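Local coordinates for Alpha/beta hydrolase family protein (Bacillus anthracis, PDB 3OOS) that probably hydrolyses a still unidentified substrate with a serine-based catalytic machinery of the alpha/beta hydrolase fold, at residues D80-R85 with T110-S115; A154-S159 with N198-F203; A173-Y178 with H231-P236. All blocks are in the same frame, centred on the assembly; numbering follows the deposited sequence.

Contact 1 of 3, residues D80-R85 with T110-S115; sequences DLEAIR and TEAQES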
# COMPACT_ATOMS: atom_id res chain seq x y z
N ASP A 80 -9.28 -13.03 -3.07
CA ASP A 80 -8.20 -13.39 -3.99
C ASP A 80 -6.90 -13.71 -3.24
O ASP A 80 -6.26 -14.72 -3.50
CB ASP A 80 -7.94 -12.27 -5.01
CG ASP A 80 -9.02 -12.19 -6.08
OD1 ASP A 80 -9.92 -13.06 -6.13
OD2 ASP A 80 -8.96 -11.23 -6.89
N LEU A 81 -6.54 -12.84 -2.30
CA LEU A 81 -5.33 -13.06 -1.49
C LEU A 81 -5.44 -14.33 -0.65
O LEU A 81 -4.46 -15.06 -0.48
CB LEU A 81 -5.03 -11.84 -0.61
CG LEU A 81 -4.62 -10.57 -1.36
CD1 LEU A 81 -4.50 -9.39 -0.40
CD2 LEU A 81 -3.32 -10.76 -2.15
N GLU A 82 -6.63 -14.59 -0.13
CA GLU A 82 -6.89 -15.80 0.64
C GLU A 82 -6.74 -17.06 -0.23
O GLU A 82 -6.20 -18.07 0.23
CB GLU A 82 -8.26 -15.73 1.30
CG GLU A 82 -8.27 -14.87 2.55
CD GLU A 82 -7.55 -15.52 3.72
OE1 GLU A 82 -8.20 -16.31 4.44
OE2 GLU A 82 -6.34 -15.26 3.90
N ALA A 83 -7.20 -16.98 -1.47
CA ALA A 83 -7.06 -18.08 -2.42
C ALA A 83 -5.59 -18.34 -2.75
O ALA A 83 -5.18 -19.50 -2.89
CB ALA A 83 -7.87 -17.81 -3.69
N ILE A 84 -4.80 -17.28 -2.87
CA ILE A 84 -3.36 -17.41 -3.10
C ILE A 84 -2.71 -18.07 -1.90
O ILE A 84 -1.94 -19.03 -2.05
CB ILE A 84 -2.70 -16.04 -3.42
CG1 ILE A 84 -3.23 -15.52 -4.76
CG2 ILE A 84 -1.17 -16.15 -3.43
CD1 ILE A 84 -2.88 -14.07 -5.05
N ARG A 85 -3.03 -17.58 -0.70
CA ARG A 85 -2.53 -18.17 0.54
C ARG A 85 -2.81 -19.68 0.61
O ARG A 85 -1.91 -20.47 0.91
CB ARG A 85 -3.10 -17.44 1.76
CG ARG A 85 -2.52 -17.94 3.09
CD ARG A 85 -3.31 -17.46 4.32
NE ARG A 85 -4.76 -17.64 4.21
CZ ARG A 85 -5.39 -18.82 4.24
NH1 ARG A 85 -4.71 -19.96 4.36
NH2 ARG A 85 -6.71 -18.86 4.15
N THR A 110 -10.17 -6.96 9.11
CA THR A 110 -11.58 -6.98 9.50
C THR A 110 -12.36 -8.15 8.88
O THR A 110 -13.30 -8.66 9.48
CB THR A 110 -12.29 -5.64 9.22
OG1 THR A 110 -12.25 -5.35 7.82
CG2 THR A 110 -11.63 -4.50 10.01
N GLU A 111 -11.96 -8.56 7.68
CA GLU A 111 -12.63 -9.67 7.00
C GLU A 111 -12.09 -11.02 7.44
O GLU A 111 -12.87 -11.96 7.67
CB GLU A 111 -12.50 -9.54 5.48
CG GLU A 111 -13.27 -8.38 4.87
CD GLU A 111 -14.72 -8.72 4.58
OE1 GLU A 111 -14.97 -9.69 3.84
OE2 GLU A 111 -15.60 -7.99 5.07
N ALA A 112 -10.77 -11.12 7.57
CA ALA A 112 -10.11 -12.42 7.71
C ALA A 112 -8.89 -12.43 8.63
O ALA A 112 -7.86 -13.03 8.29
CB ALA A 112 -9.72 -12.96 6.31
N GLN A 113 -9.00 -11.81 9.80
CA GLN A 113 -7.85 -11.72 10.71
C GLN A 113 -7.32 -13.08 11.15
O GLN A 113 -6.14 -13.20 11.48
CB GLN A 113 -8.15 -10.85 11.95
CG GLN A 113 -9.27 -11.37 12.84
CD GLN A 113 -9.45 -10.52 14.09
OE1 GLN A 113 -8.49 -10.27 14.82
NE2 GLN A 113 -10.68 -10.08 14.34
N GLU A 114 -8.17 -14.10 11.13
CA GLU A 114 -7.77 -15.44 11.57
C GLU A 114 -6.68 -16.02 10.68
O GLU A 114 -5.91 -16.88 11.11
CB GLU A 114 -8.97 -16.40 11.65
CG GLU A 114 -8.58 -17.81 12.10
CD GLU A 114 -9.74 -18.61 12.63
OE1 GLU A 114 -10.23 -18.29 13.74
OE2 GLU A 114 -10.15 -19.57 11.95
N SER A 115 -6.59 -15.53 9.44
CA SER A 115 -5.55 -15.96 8.50
C SER A 115 -4.25 -15.16 8.61
O SER A 115 -3.29 -15.44 7.90
CB SER A 115 -6.07 -15.86 7.07
OG SER A 115 -7.20 -16.70 6.89

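Contact 2 of 3, residues A154-S159 with N198-F203; sequences ALNDDS and NRLNYF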
# COMPACT_ATOMS: atom_id res chain seq x y z
N ALA A 154 -4.44 14.55 -15.06
CA ALA A 154 -3.53 14.40 -16.18
C ALA A 154 -2.77 13.06 -16.14
O ALA A 154 -2.56 12.43 -17.18
CB ALA A 154 -2.56 15.57 -16.25
N LEU A 155 -2.37 12.63 -14.95
CA LEU A 155 -1.70 11.34 -14.81
C LEU A 155 -2.62 10.16 -15.12
O LEU A 155 -2.16 9.13 -15.64
CB LEU A 155 -1.05 11.19 -13.43
CG LEU A 155 0.20 12.04 -13.16
CD1 LEU A 155 0.63 11.91 -11.71
CD2 LEU A 155 1.36 11.65 -14.08
N ASN A 156 -3.91 10.32 -14.84
CA ASN A 156 -4.93 9.29 -15.12
C ASN A 156 -5.40 9.27 -16.59
O ASN A 156 -6.24 8.44 -16.97
CB ASN A 156 -6.12 9.43 -14.16
CG ASN A 156 -7.03 8.20 -14.14
OD1 ASN A 156 -8.25 8.32 -13.98
ND2 ASN A 156 -6.45 7.02 -14.30
N ASP A 157 -4.87 10.18 -17.40
CA ASP A 157 -5.16 10.22 -18.83
C ASP A 157 -4.05 9.52 -19.60
O ASP A 157 -2.89 9.96 -19.58
CB ASP A 157 -5.32 11.67 -19.31
CG ASP A 157 -5.83 11.77 -20.74
OD1 ASP A 157 -5.95 10.73 -21.44
OD2 ASP A 157 -6.12 12.90 -21.19
N ASP A 158 -4.41 8.44 -20.30
CA ASP A 158 -3.45 7.66 -21.08
C ASP A 158 -2.88 8.44 -22.27
O ASP A 158 -1.86 8.06 -22.84
CB ASP A 158 -4.07 6.34 -21.53
CG ASP A 158 -4.28 5.37 -20.38
OD1 ASP A 158 -3.48 5.40 -19.43
OD2 ASP A 158 -5.24 4.57 -20.44
N SER A 159 -3.54 9.54 -22.63
CA SER A 159 -3.12 10.36 -23.77
C SER A 159 -2.09 11.43 -23.38
O SER A 159 -1.51 12.09 -24.25
CB SER A 159 -4.33 11.00 -24.44
OG SER A 159 -5.18 10.01 -24.99
N ASN A 198 -7.72 1.06 -14.08
CA ASN A 198 -8.96 0.35 -13.78
C ASN A 198 -9.22 0.29 -12.28
O ASN A 198 -10.34 0.48 -11.82
CB ASN A 198 -8.94 -1.07 -14.35
CG ASN A 198 -9.24 -1.13 -15.85
OD1 ASN A 198 -8.78 -2.03 -16.54
ND2 ASN A 198 -10.01 -0.16 -16.34
N ARG A 199 -8.15 0.02 -11.53
CA ARG A 199 -8.25 -0.20 -10.10
C ARG A 199 -8.33 1.13 -9.33
O ARG A 199 -9.07 1.23 -8.34
CB ARG A 199 -7.08 -1.05 -9.61
CG ARG A 199 -7.03 -2.47 -10.21
CD ARG A 199 -6.06 -3.36 -9.44
NE ARG A 199 -6.47 -3.44 -8.04
CZ ARG A 199 -7.24 -4.40 -7.52
NH1 ARG A 199 -7.65 -5.42 -8.27
NH2 ARG A 199 -7.58 -4.33 -6.25
N LEU A 200 -7.59 2.13 -9.79
CA LEU A 200 -7.65 3.47 -9.19
C LEU A 200 -9.04 4.08 -9.38
O LEU A 200 -9.61 4.62 -8.44
CB LEU A 200 -6.58 4.39 -9.79
CG LEU A 200 -6.64 5.86 -9.36
CD1 LEU A 200 -6.36 6.02 -7.86
CD2 LEU A 200 -5.67 6.70 -10.18
N ASN A 201 -9.57 3.97 -10.60
CA ASN A 201 -10.92 4.45 -10.89
C ASN A 201 -11.95 3.80 -9.99
O ASN A 201 -12.81 4.49 -9.44
CB ASN A 201 -11.28 4.21 -12.36
CG ASN A 201 -10.57 5.16 -13.29
OD1 ASN A 201 -10.03 6.19 -12.87
ND2 ASN A 201 -10.55 4.82 -14.58
N TYR A 202 -11.85 2.49 -9.81
CA TYR A 202 -12.78 1.79 -8.94
C TYR A 202 -12.69 2.29 -7.50
O TYR A 202 -13.72 2.51 -6.85
CB TYR A 202 -12.59 0.27 -9.00
CG TYR A 202 -13.66 -0.45 -8.21
CD1 TYR A 202 -14.87 -0.80 -8.80
CD2 TYR A 202 -13.47 -0.74 -6.86
CE1 TYR A 202 -15.86 -1.45 -8.07
CE2 TYR A 202 -14.46 -1.37 -6.13
CZ TYR A 202 -15.64 -1.73 -6.73
OH TYR A 202 -16.61 -2.37 -5.99
N PHE A 203 -11.47 2.48 -7.01
CA PHE A 203 -11.30 2.99 -5.66
C PHE A 203 -11.94 4.37 -5.50
O PHE A 203 -12.71 4.60 -4.57
CB PHE A 203 -9.83 3.06 -5.23
CG PHE A 203 -9.63 3.74 -3.91
CD1 PHE A 203 -10.03 3.12 -2.73
CD2 PHE A 203 -9.07 5.02 -3.84
CE1 PHE A 203 -9.87 3.75 -1.50
CE2 PHE A 203 -8.90 5.65 -2.62
CZ PHE A 203 -9.30 5.02 -1.45

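Contact 3 of 3, residues A173-Y178 with H231-P236; sequences ALMSFY and HDVQCP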
# COMPACT_ATOMS: atom_id res chain seq x y z
N ALA A 173 6.50 13.52 -6.79
CA ALA A 173 7.53 12.92 -5.95
C ALA A 173 8.14 13.94 -4.99
O ALA A 173 8.33 13.65 -3.80
CB ALA A 173 8.62 12.28 -6.81
N LEU A 174 8.42 15.14 -5.49
CA LEU A 174 9.01 16.19 -4.66
C LEU A 174 8.11 16.61 -3.51
O LEU A 174 8.60 16.93 -2.42
CB LEU A 174 9.40 17.39 -5.52
CG LEU A 174 10.65 17.16 -6.37
CD1 LEU A 174 10.71 18.16 -7.51
CD2 LEU A 174 11.93 17.22 -5.52
N MSE A 175 6.81 16.59 -3.74
CA MSE A 175 5.83 16.88 -2.70
C MSE A 175 5.77 15.75 -1.67
O MSE A 175 5.39 15.97 -0.52
CB MSE A 175 4.46 17.08 -3.34
CG MSE A 175 3.34 17.30 -2.36
SE MSE A 175 1.65 16.96 -3.21
CE MSE A 175 1.84 15.05 -3.63
N SER A 176 6.16 14.55 -2.10
CA SER A 176 6.01 13.32 -1.32
C SER A 176 7.25 12.93 -0.53
O SER A 176 7.24 11.92 0.19
CB SER A 176 5.64 12.17 -2.26
OG SER A 176 4.47 12.47 -2.98
N PHE A 177 8.32 13.71 -0.68
CA PHE A 177 9.59 13.47 -0.00
C PHE A 177 10.01 14.67 0.83
O PHE A 177 9.99 15.80 0.36
CB PHE A 177 10.70 13.18 -1.02
CG PHE A 177 10.78 11.75 -1.45
CD1 PHE A 177 11.77 10.92 -0.93
CD2 PHE A 177 9.88 11.22 -2.37
CE1 PHE A 177 11.86 9.58 -1.32
CE2 PHE A 177 9.96 9.89 -2.77
CZ PHE A 177 10.95 9.07 -2.24
N TYR A 178 10.41 14.40 2.07
CA TYR A 178 10.90 15.43 2.97
C TYR A 178 12.20 16.05 2.45
O TYR A 178 12.38 17.27 2.48
CB TYR A 178 11.10 14.84 4.37
CG TYR A 178 11.87 15.70 5.34
CD1 TYR A 178 11.24 16.68 6.10
CD2 TYR A 178 13.24 15.52 5.52
CE1 TYR A 178 11.95 17.47 7.00
CE2 TYR A 178 13.96 16.29 6.41
CZ TYR A 178 13.31 17.27 7.14
OH TYR A 178 14.04 18.04 8.02
N HIS A 231 5.38 14.11 8.25
CA HIS A 231 5.01 15.14 7.28
C HIS A 231 4.16 14.66 6.11
O HIS A 231 4.02 15.37 5.11
CB HIS A 231 6.28 15.83 6.77
CG HIS A 231 7.19 16.31 7.85
ND1 HIS A 231 6.94 17.45 8.58
CD2 HIS A 231 8.36 15.81 8.32
CE1 HIS A 231 7.91 17.63 9.46
NE2 HIS A 231 8.79 16.65 9.32
N ASP A 232 3.59 13.46 6.23
CA ASP A 232 2.73 12.91 5.18
C ASP A 232 1.55 13.85 4.90
O ASP A 232 0.84 14.25 5.82
CB ASP A 232 2.22 11.52 5.59
CG ASP A 232 1.83 10.65 4.40
OD1 ASP A 232 1.55 11.19 3.30
OD2 ASP A 232 1.80 9.42 4.56
N VAL A 233 1.38 14.21 3.63
CA VAL A 233 0.29 15.11 3.23
C VAL A 233 -0.86 14.40 2.51
O VAL A 233 -1.79 15.05 2.03
CB VAL A 233 0.80 16.32 2.37
CG1 VAL A 233 1.77 17.17 3.17
CG2 VAL A 233 1.44 15.84 1.07
N GLN A 234 -0.80 13.07 2.44
CA GLN A 234 -1.89 12.32 1.81
C GLN A 234 -2.88 11.86 2.88
O GLN A 234 -3.98 12.41 2.96
CB GLN A 234 -1.34 11.17 0.95
CG GLN A 234 -0.68 11.69 -0.33
CD GLN A 234 -0.13 10.58 -1.21
OE1 GLN A 234 -0.86 9.68 -1.62
NE2 GLN A 234 1.15 10.66 -1.52
N CYS A 235 -2.50 10.87 3.68
CA CYS A 235 -3.21 10.60 4.94
C CYS A 235 -2.39 11.22 6.07
O CYS A 235 -1.36 10.66 6.47
CB CYS A 235 -3.38 9.09 5.18
SG CYS A 235 -4.38 8.22 3.95
N PRO A 236 -2.83 12.38 6.60
CA PRO A 236 -2.08 13.03 7.67
C PRO A 236 -1.84 12.13 8.88
O PRO A 236 -2.62 11.20 9.14
CB PRO A 236 -2.96 14.23 8.04
CG PRO A 236 -3.69 14.54 6.77
CD PRO A 236 -3.97 13.20 6.15
O HOH W 1 2.66 12.79 -0.99

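Contact 1 of 3, residues D80-R85 with T110-S115
E82 OE1 is gripped from two sides of the contact: S115 OG donates to it across the gap at 2.7 Å, and NH2 of R85, from its own helix, donates to the same E82 OE1 at 3.0 Å. The contact joins two neighbouring helical elements of the alpha/beta hydrolase fold, the middle of helix 74-87 and the end of helix 100-112, where the chain makes a short 3-10 turn before entering strand 116-122. The serine meets E82 OE1 on the syn side and only 20° out of the carboxylate plane. The arginine comes differently. Its NE and NH2 take one carboxylate oxygen each, side-on, with R85 NE reaching E82 OE2 at 2.9 Å in a nearly straight bond, and both oxygens lie close to the guanidinium plane. They are nevertheless approached from above the carboxylate, so the two flat groups are not coplanar. E82 is bent at its second torsion (chi2 -72°), while R85 runs out straight and then turns at chi3 (48°), which folds the guanidinium back over one helical turn to the glutamate. S115 CB slips in beside this ion pair, 3.6 Å from R85 NE and 3.2 Å from E82 OE2. Further partners complete the network: Y108 of helix 100-112 bonds to E82 OE2, and R85 NH1 bonds to the carbonyl of I90, in the connection leading to strand 93-98. With these bonds the carboxylate is held at both oxygens, and the nearby arginine would probably stabilise its negative charge. S115 itself is fixed by backbone bonds to W93 and by its N on A112 O at 3.0 Å. The methyl CB of A112 lies 4.1 Å from E82 OE1.

Contact 2 of 3, residues A154-S159 with N198-F203
N156 and N201 meet through their side-chain amides, whose planes are turned 74° from each other. The closest pair, modelled as N156 OD1 and N201 OD1, is 3.0 Å apart; one or other amide is probably turned over in the model, so this may in truth be a hydrogen bond, but the geometry leaves it undecided. Alongside this polar meeting, the methyl CD2 of L200 lies 4.2 Å from the N156 amide atom modelled as ND2. The first torsion of N156 (chi1 -165°) swings its CG away from the backbone N and carries the amide from the end of helix 145-155 toward helix 197-207. N201 starts from the flank of that helix, and it is the end of its side chain that approaches N156. This is a surface contact within the cap-like insertion that, as in many alpha/beta hydrolases, follows strand 116-122 and precedes strand 224-229. Each side has its own outer partners. N156 comes directly after helix 145-155, where D157 N bonds back to A154 O at 3.2 Å; the carbonyl of A154 also accepts from T160 OG1, that of L155 from R165 NH2. L155 and A154 lean on L168 of helix 162-176. On the other side, R199 faces the main body of the enzyme, its guanidinium bonded to the carbonyls of L31 and K58 and to T77 OG1. The side chain of L200 also comes within about 4 Å of a bound tetraethylene glycol, probably acquired during crystallisation.

Contact 3 of 3, residues A173-Y178 with H231-P236
M175, present as selenomethionine, and V233 form the apolar flank of this contact, with M175 CG 4.2 Å from V233 CG2. M175 leaves the helix with CG anti to its backbone nitrogen (chi1 176°), which carries the side chain over to the valine; I137 touches both residues. Next to them lies the buried, firmly bonded part, where one water bridges the two segments. S176 OG and Q234 NE2 are too far apart for a direct bond, but the water spans them, donating to S176 OG at 2.7 Å and accepting from Q234 NE2 at 2.7 Å. Both buried side chains have further partners: S176 OG bonds to the carbonyl of W172, and Q234 OE1 to Y138 OH. The other side is open. There Y178, exposed to solvent, lays its ring near that of H231 with planes 20° apart, yet the rings are slid past each other and barely overlap, their centroids 5.4 Å apart. The nearest approach is Y178 CD1 to H231 CD2, 3.7 Å. D232 turns its CB away from 173-178, behind the contact. D232 OD1 accepts from Q234 N at 3.1 Å, closing an Asx turn, and also from H260 ND1. This is consistent with the acid–histidine pair of a catalytic triad, D232 following strand 224-229, with S99 of the GxSxG elbow probably the nucleophile. Q234 touches that elbow, and its side chain comes within about 3 Å of a bound sulfate, probably from the crystallisation liquor. The loop 231-236 thus leaves the end of strand 224-229, passes along the last residues of helix 162-176, and runs into helix 237-246, while F177 turns the other way, onto helices 180-186 and 262-265.

Overall arrangement
Contact 1 closes before the other two open, whereas contacts 2 and 3 interleave along the chain in the order 154-159, 173-178, 198-203, 231-236. Contact 1 lies in the main body, between helices that flank the central mixed sheet, with its centre about 27 Å from that of contact 2 and about 30 Å from that of contact 3, on the opposite side of the chain's centre from the latter. Contacts 2 and 3 have centres about 20 Å apart and are related through consecutive helices 145-155 and 162-176. Contact 2 is internal to the cap-like insertion, while contact 3 ties that insertion to the loop carrying the probable catalytic acid.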